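Local coordinates for nucleotidyltransferase-like protein (Exiguobacterium sibiricum, PDB 3C18) that probably belongs to the nucleotidyltransferase superfamily, joining a nucleotidyltransferase-like domain to a helical putative substrate-binding domain and a helix-turn-helix domain, its own reaction being unestablished, at residues Glu199-Glu202 with Gln203-His206; Leu190-Gln193 with Leu194-Glu198; Tyr103-Asp106 with Leu107-Leu111. All coordinates share one frame; numbering follows the deposited sequence.

Interaction 1 of 3, residues Glu199-Glu202 with Gln203-His206; sequences ETLE and QRIH
Arg-204 NH2 donates to Glu-199 O over 2.8 Å along an almost straight line (172° at the hydrogen), with the oxygen in the plane of the guanidinium. The chain gets there by folding back: CG sits between the backbone N and the carbonyl carbon (chi1 70°), and a bend at chi3 (62°) brings the guanidinium back beside the residues that precede the helix. Thr-200 is the N-cap; its OG1 accepts from Gln-203 N at 3.1 Å, closing the first turn. Thr-200 O then takes the backbone N of Arg-204. On the outer side, Glu-199 and Gln-203 run alongside each other, CB to CB 3.8 Å apart, while Leu-201 CG meets Ile-205 CD1 at 3.8 Å on the buried side. A leucine in place of Arg-204 would probably leave Glu-199 O without this donor and the pre-helix loop less firmly tied to the first turn. Arg-204 NH1 reaches the second subunit, with a weak hydrogen bond to Leu-195 O there. The first turn of helix 201-218 meets helix 146-167 of its own chain through Leu-201, on Tyr-146, Tyr-147 and Tyr-150, and through Glu-202, on Tyr-146.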
loop_
_atom_site.group_PDB
_atom_site.type_symbol
_atom_site.label_atom_id
_atom_site.label_comp_id
_atom_site.label_asym_id
_atom_site.label_seq_id
_atom_site.Cartn_x
_atom_site.Cartn_y
_atom_site.Cartn_z
ATOM N N GLU A 199 18.782 -23.489 11.616
ATOM C CA GLU A 199 19.624 -23.651 10.422
ATOM C C GLU A 199 20.332 -22.323 10.184
ATOM O O GLU A 199 20.079 -21.343 10.880
ATOM C CB GLU A 199 18.827 -24.025 9.158
ATOM C CG GLU A 199 17.922 -25.226 9.274
ATOM C CD GLU A 199 18.614 -26.541 9.020
ATOM O OE1 GLU A 199 19.816 -26.663 9.316
ATOM O OE2 GLU A 199 17.941 -27.466 8.517
ATOM N N THR A 200 21.198 -22.306 9.176
ATOM C CA THR A 200 21.873 -21.080 8.772
ATOM C C THR A 200 20.834 -20.168 8.139
ATOM O O THR A 200 19.740 -20.584 7.801
ATOM C CB THR A 200 23.028 -21.329 7.776
ATOM O OG1 THR A 200 22.513 -21.825 6.549
ATOM C CG2 THR A 200 24.047 -22.322 8.310
ATOM N N LEU A 201 21.176 -18.899 8.013
ATOM C CA LEU A 201 20.275 -17.934 7.401
ATOM C C LEU A 201 19.890 -18.433 6.012
ATOM O O LEU A 201 18.703 -18.460 5.618
ATOM C CB LEU A 201 20.935 -16.533 7.363
ATOM C CG LEU A 201 20.070 -15.457 6.717
ATOM C CD1 LEU A 201 18.770 -15.276 7.493
ATOM C CD2 LEU A 201 20.826 -14.141 6.585
ATOM N N GLU A 202 20.903 -18.845 5.266
ATOM C CA GLU A 202 20.715 -19.264 3.883
ATOM C C GLU A 202 19.778 -20.456 3.823
ATOM O O GLU A 202 18.859 -20.509 3.019
ATOM C CB GLU A 202 22.051 -19.637 3.201
ATOM C CG GLU A 202 22.989 -18.481 3.014
ATOM C CD GLU A 202 23.954 -18.291 4.203
ATOM O OE1 GLU A 202 23.645 -18.780 5.300
ATOM O OE2 GLU A 202 25.011 -17.638 4.044
ATOM N N GLN A 203 20.047 -21.430 4.673
ATOM C CA GLN A 203 19.281 -22.654 4.650
ATOM C C GLN A 203 17.836 -22.390 5.034
ATOM O O GLN A 203 16.918 -22.889 4.379
ATOM C CB GLN A 203 19.897 -23.708 5.557
ATOM C CG GLN A 203 19.223 -25.042 5.421
ATOM C CD GLN A 203 19.464 -25.681 4.066
ATOM O OE1 GLN A 203 20.603 -25.786 3.618
ATOM N NE2 GLN A 203 18.394 -26.131 3.414
ATOM N N ARG A 204 17.619 -21.582 6.061
ATOM C CA ARG A 204 16.222 -21.390 6.527
ATOM C C ARG A 204 15.411 -20.663 5.438
ATOM O O ARG A 204 14.247 -20.966 5.201
ATOM C CB ARG A 204 16.144 -20.692 7.865
ATOM C CG ARG A 204 16.540 -19.246 7.784
ATOM C CD ARG A 204 16.477 -18.589 9.157
ATOM N NE ARG A 204 17.404 -19.202 10.084
ATOM C CZ ARG A 204 17.479 -18.872 11.351
ATOM N NH1 ARG A 204 16.667 -17.951 11.833
ATOM N NH2 ARG A 204 18.351 -19.469 12.138
ATOM N N ILE A 205 16.051 -19.732 4.758
ATOM C CA ILE A 205 15.384 -19.003 3.671
ATOM C C ILE A 205 15.082 -19.937 2.523
ATOM O O ILE A 205 14.054 -19.873 1.884
ATOM C CB ILE A 205 16.262 -17.804 3.117
ATOM C CG1 ILE A 205 16.499 -16.741 4.184
ATOM C CG2 ILE A 205 15.625 -17.173 1.906
ATOM C CD1 ILE A 205 17.600 -15.759 3.804
ATOM N N HIS A 206 16.026 -20.801 2.229
ATOM C CA HIS A 206 15.897 -21.723 1.101
ATOM C C HIS A 206 14.747 -22.705 1.359
ATOM O O HIS A 206 13.959 -23.041 0.475
ATOM C CB HIS A 206 17.193 -22.520 0.947
ATOM C CG HIS A 206 17.113 -23.617 -0.065
ATOM N ND1 HIS A 206 17.024 -23.368 -1.424
ATOM C CD2 HIS A 206 17.139 -24.961 0.080
ATOM C CE1 HIS A 206 16.981 -24.517 -2.069
ATOM N NE2 HIS A 206 17.043 -25.497 -1.179
#

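Interaction 2 of 3, residues Leu190-Gln193 with Leu194-Glu198; sequences LYEQ and LLLSE
Tyr-191 O receives Leu-195 N at 2.9 Å and Glu-192 O receives Leu-196 N at 2.8 Å, the last regular i to i+4 bonds before the backbone turns out of helix 185-195 at Leu-196, while one residue earlier the bonding is weaker, Leu-194 N making weak bonds to both Leu-190 O and Tyr-191 O.

Among the side chains, Leu-195 lies over one face of the Tyr-191 ring. Its CG stands 4.0 Å from the ring centroid, 20° off the normal, a CH-pi contact displaced toward the rim. The branch that comes closest is CD1, 3.4 Å from Tyr-191 CE2, and it also lies against the phenol oxygen. Tyr-191 CG is anti to the backbone N (chi1 177°), and this torsion swings the ring alongside the next turn, within reach of Leu-195. On the neighbouring flank Glu-192 and Leu-196 cross, Glu-192 CG meeting Leu-196 CD1 at 3.6 Å, so the aliphatic part of the glutamate is what touches.

The polar ends of this surface look to the second subunit: Tyr-191 OH bonds to the backbone oxygen of Tyr-147 there, and Glu-192 OE2 to the hydroxyl of that same Tyr-147. Past the helix end, Ser-197 OG is hydrogen-bonded to Glu-199 N, linking the loop to the approach to the next helix.

Trp-177, on helix 176-183, stacks with the Tyr-191 ring. Leu-190 and Leu-194 face inward onto Leu-157 of helix 146-167, and Leu-190 also meets Leu-215 of helix 201-218, so the end of helix 185-195 packs against both helices of its own chain while Tyr-191 and Leu-195 press on helix 146-167 of the second subunit.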
loop_
_atom_site.group_PDB
_atom_site.type_symbol
_atom_site.label_atom_id
_atom_site.label_comp_id
_atom_site.label_asym_id
_atom_site.label_seq_id
_atom_site.Cartn_x
_atom_site.Cartn_y
_atom_site.Cartn_z
ATOM N N LEU A 190 5.047 -23.847 8.360
ATOM C CA LEU A 190 6.118 -23.324 7.488
ATOM C C LEU A 190 6.710 -22.040 8.110
ATOM O O LEU A 190 7.914 -21.791 8.078
ATOM C CB LEU A 190 5.550 -23.019 6.089
ATOM C CG LEU A 190 6.564 -22.706 5.024
ATOM C CD1 LEU A 190 7.479 -23.887 4.894
ATOM C CD2 LEU A 190 5.875 -22.352 3.694
ATOM N N TYR A 191 5.850 -21.235 8.715
ATOM C CA TYR A 191 6.299 -19.955 9.324
ATOM C C TYR A 191 7.094 -20.211 10.588
ATOM O O TYR A 191 8.121 -19.600 10.850
ATOM C CB TYR A 191 5.098 -19.059 9.617
ATOM C CG TYR A 191 5.409 -17.749 10.293
ATOM C CD1 TYR A 191 6.061 -16.727 9.622
ATOM C CD2 TYR A 191 5.016 -17.525 11.599
ATOM C CE1 TYR A 191 6.312 -15.532 10.243
ATOM C CE2 TYR A 191 5.284 -16.329 12.236
ATOM C CZ TYR A 191 5.921 -15.342 11.564
ATOM O OH TYR A 191 6.157 -14.144 12.213
ATOM N N GLU A 192 6.612 -21.189 11.336
ATOM C CA GLU A 192 7.184 -21.564 12.625
ATOM C C GLU A 192 8.596 -22.089 12.405
ATOM O O GLU A 192 9.514 -21.764 13.135
ATOM C CB GLU A 192 6.303 -22.625 13.300
ATOM C CG GLU A 192 6.433 -22.670 14.796
ATOM C CD GLU A 192 5.357 -23.527 15.461
ATOM O OE1 GLU A 192 5.142 -24.666 14.986
ATOM O OE2 GLU A 192 4.745 -23.065 16.462
ATOM N N GLN A 193 8.741 -22.895 11.368
ATOM C CA GLN A 193 10.037 -23.455 10.983
ATOM C C GLN A 193 11.022 -22.364 10.692
ATOM O O GLN A 193 12.213 -22.525 10.922
ATOM C CB GLN A 193 9.965 -24.257 9.679
ATOM C CG GLN A 193 9.348 -25.616 9.692
ATOM C CD GLN A 193 9.104 -26.079 8.240
ATOM O OE1 GLN A 193 9.863 -25.702 7.292
ATOM N NE2 GLN A 193 8.028 -26.855 8.042
ATOM N N LEU A 194 10.530 -21.299 10.068
ATOM C CA LEU A 194 11.394 -20.176 9.659
ATOM C C LEU A 194 11.815 -19.418 10.909
ATOM O O LEU A 194 12.972 -19.065 11.073
ATOM C CB LEU A 194 10.698 -19.233 8.646
ATOM C CG LEU A 194 11.488 -17.980 8.210
ATOM C CD1 LEU A 194 12.787 -18.363 7.629
ATOM C CD2 LEU A 194 10.714 -17.046 7.225
ATOM N N LEU A 195 10.876 -19.210 11.819
ATOM C CA LEU A 195 11.176 -18.387 12.983
ATOM C C LEU A 195 12.073 -19.119 13.934
ATOM O O LEU A 195 13.066 -18.596 14.412
ATOM C CB LEU A 195 9.913 -17.974 13.741
ATOM C CG LEU A 195 9.051 -16.893 13.094
ATOM C CD1 LEU A 195 8.075 -16.305 14.090
ATOM C CD2 LEU A 195 9.934 -15.827 12.499
ATOM N N LEU A 196 11.695 -20.346 14.214
ATOM C CA LEU A 196 12.357 -21.108 15.285
ATOM C C LEU A 196 13.479 -21.942 14.738
ATOM O O LEU A 196 13.962 -22.866 15.372
ATOM C CB LEU A 196 11.341 -22.005 15.980
ATOM C CG LEU A 196 10.088 -21.276 16.475
ATOM C CD1 LEU A 196 9.131 -22.300 17.128
ATOM C CD2 LEU A 196 10.467 -20.143 17.430
ATOM N N SER A 197 13.877 -21.601 13.528
ATOM C CA SER A 197 14.908 -22.355 12.820
ATOM C C SER A 197 16.220 -22.199 13.528
ATOM O O SER A 197 16.512 -21.139 14.091
ATOM C CB SER A 197 15.087 -21.841 11.373
ATOM O OG SER A 197 16.044 -22.612 10.664
ATOM N N GLU A 198 16.995 -23.269 13.491
ATOM C CA GLU A 198 18.360 -23.253 13.986
ATOM C C GLU A 198 19.315 -23.511 12.830
ATOM O O GLU A 198 20.497 -23.770 13.031
ATOM C CB GLU A 198 18.561 -24.307 15.076
ATOM C CG GLU A 198 18.119 -23.855 16.451
ATOM C CD GLU A 198 18.410 -24.902 17.518
ATOM O OE1 GLU A 198 18.146 -26.102 17.261
ATOM O OE2 GLU A 198 18.901 -24.529 18.615
#

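Interaction 3 of 3, residues Tyr103-Asp106 with Leu107-Leu111; sequences YLTD and LKKQL
Trans first torsions in Tyr-103 (chi1 169°) and Leu-107 (chi1 -175°) set the two side chains alongside each other, pointing the same way, one turn apart. Leu-107 CD2 does the touching, 3.7 Å from Tyr-103 CZ and 3.4 Å from Tyr-103 OH, meeting the ring at a slant near its phenol end. In the backbone, Leu-107 N bonds to Tyr-103 O. That carbonyl has a second donor, a water 2.6 Å away, which also donates to Gln-110 OE1 at 3.1 Å and so bridges two turns of the helix. Asp-106 O accepts Gln-110 N at 2.9 Å, and the extended Gln-110 chain runs back along the helix past this carbonyl, bringing OE1 to the water. On another flank Lys-109 runs out extended beside Thr-105, whose CG2 is 3.6 Å from Lys-109 NZ. Asp-106 OD1 is 4.8 Å from that same NZ, near enough for a mild attraction, perhaps, but not in contact.

Glu-99, at the end of strand 95-99, accepts from both Leu-104 N and Thr-105 OG1, and Lys-108 NZ reaches the backbone oxygens of Val-91 and Gly-94. Helix 103-110 thus lies against the mixed sheet of the nucleotidyltransferase-like region, Leu-104 on Ile-96 and Ile-45, while Leu-107 packs on Leu-75 and Leu-79 of helix 72-81 and on Val-91 of helix 85-93.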
loop_
_atom_site.group_PDB
_atom_site.type_symbol
_atom_site.label_atom_id
_atom_site.label_comp_id
_atom_site.label_asym_id
_atom_site.label_seq_id
_atom_site.Cartn_x
_atom_site.Cartn_y
_atom_site.Cartn_z
ATOM N N TYR A 103 -29.793 3.341 6.017
ATOM C CA TYR A 103 -28.440 3.085 5.534
ATOM C C TYR A 103 -27.550 2.332 6.544
ATOM O O TYR A 103 -26.896 1.331 6.211
ATOM C CB TYR A 103 -27.783 4.378 5.061
ATOM C CG TYR A 103 -26.309 4.199 4.813
ATOM C CD1 TYR A 103 -25.855 3.646 3.623
ATOM C CD2 TYR A 103 -25.371 4.555 5.778
ATOM C CE1 TYR A 103 -24.523 3.453 3.392
ATOM C CE2 TYR A 103 -24.040 4.357 5.566
ATOM C CZ TYR A 103 -23.610 3.805 4.359
ATOM O OH TYR A 103 -22.261 3.606 4.107
ATOM N N LEU A 104 -27.545 2.794 7.780
ATOM C CA LEU A 104 -26.643 2.223 8.795
ATOM C C LEU A 104 -27.210 0.943 9.386
ATOM O O LEU A 104 -26.466 0.055 9.757
ATOM C CB LEU A 104 -26.308 3.205 9.906
ATOM C CG LEU A 104 -25.310 4.278 9.522
ATOM C CD1 LEU A 104 -25.192 5.307 10.645
ATOM C CD2 LEU A 104 -23.945 3.649 9.198
ATOM N N THR A 105 -28.530 0.855 9.467
ATOM C CA THR A 105 -29.165 -0.347 10.029
ATOM C C THR A 105 -28.916 -1.527 9.096
ATOM O O THR A 105 -28.597 -2.636 9.527
ATOM C CB THR A 105 -30.690 -0.152 10.289
ATOM O OG1 THR A 105 -30.864 0.711 11.424
ATOM C CG2 THR A 105 -31.372 -1.500 10.566
ATOM N N ASP A 106 -29.014 -1.250 7.805
ATOM C CA ASP A 106 -28.806 -2.266 6.778
ATOM C C ASP A 106 -27.341 -2.637 6.715
ATOM O O ASP A 106 -26.995 -3.783 6.477
ATOM C CB ASP A 106 -29.183 -1.747 5.387
ATOM C CG ASP A 106 -30.668 -1.595 5.197
ATOM O OD1 ASP A 106 -31.442 -1.969 6.118
ATOM O OD2 ASP A 106 -31.053 -1.104 4.106
ATOM N N LEU A 107 -26.488 -1.634 6.898
ATOM C CA LEU A 107 -25.026 -1.816 6.771
ATOM C C LEU A 107 -24.527 -2.779 7.857
ATOM O O LEU A 107 -23.703 -3.670 7.615
ATOM C CB LEU A 107 -24.294 -0.459 6.814
ATOM C CG LEU A 107 -22.784 -0.479 6.575
ATOM C CD1 LEU A 107 -22.467 -1.476 5.530
ATOM C CD2 LEU A 107 -22.245 0.873 6.167
ATOM N N LYS A 108 -25.068 -2.598 9.053
ATOM C CA LYS A 108 -24.709 -3.428 10.217
ATOM C C LYS A 108 -25.016 -4.912 9.955
ATOM O O LYS A 108 -24.264 -5.823 10.362
ATOM C CB LYS A 108 -25.453 -2.954 11.485
ATOM C CG LYS A 108 -24.630 -2.038 12.400
ATOM C CD LYS A 108 -25.500 -0.988 13.054
ATOM C CE LYS A 108 -25.115 -0.693 14.482
ATOM N NZ LYS A 108 -23.680 -0.582 14.793
ATOM N N LYS A 109 -26.134 -5.123 9.257
ATOM C CA LYS A 109 -26.609 -6.467 8.885
ATOM C C LYS A 109 -25.715 -7.060 7.818
ATOM O O LYS A 109 -25.273 -8.204 7.915
ATOM C CB LYS A 109 -28.059 -6.437 8.384
ATOM C CG LYS A 109 -29.069 -6.284 9.503
ATOM C CD LYS A 109 -30.437 -5.792 9.005
ATOM C CE LYS A 109 -31.361 -5.432 10.185
ATOM N NZ LYS A 109 -32.645 -4.799 9.755
ATOM N N GLN A 110 -25.423 -6.247 6.813
ATOM C CA GLN A 110 -24.625 -6.681 5.667
ATOM C C GLN A 110 -23.260 -7.128 6.148
ATOM O O GLN A 110 -22.645 -8.027 5.580
ATOM C CB GLN A 110 -24.421 -5.549 4.651
ATOM C CG GLN A 110 -25.684 -4.978 3.986
ATOM C CD GLN A 110 -25.400 -3.622 3.295
ATOM O OE1 GLN A 110 -26.242 -2.703 3.299
ATOM N NE2 GLN A 110 -24.188 -3.489 2.727
ATOM N N LEU A 111 -22.803 -6.491 7.213
ATOM C CA LEU A 111 -21.441 -6.732 7.738
ATOM C C LEU A 111 -21.320 -8.124 8.329
ATOM O O LEU A 111 -20.228 -8.605 8.602
ATOM C CB LEU A 111 -21.032 -5.704 8.800
ATOM C CG LEU A 111 -20.490 -4.379 8.261
ATOM C CD1 LEU A 111 -20.133 -3.457 9.411
ATOM C CD2 LEU A 111 -19.285 -4.641 7.382
HETATM O O HOH W 1 -26.637 0.342 3.838
#

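How the interactions relate
Interactions 1 and 2 form the two sides of one helix-loop-helix connection: helix 185-195 ends in interaction 2, and helix 201-218 starts in interaction 1, their centres 10 Å apart. Arg-204 joins them, its NH2 packing 3.2 Å from Ser-197 O and its backbone O 3.8 Å from Leu-194 CD1. Both belong to the YgxA-like substrate-binding region and form part of the interface in the two-chain assembly, where the weak Arg-204 NH1 bond ties interaction 1 to interaction 2 of the other subunit. Interaction 3 sits across the chain's centre in the nucleotidyltransferase-like region, its centre about 42 Å from that of interaction 2 and 48 Å from that of interaction 1, and meets no other protein chain.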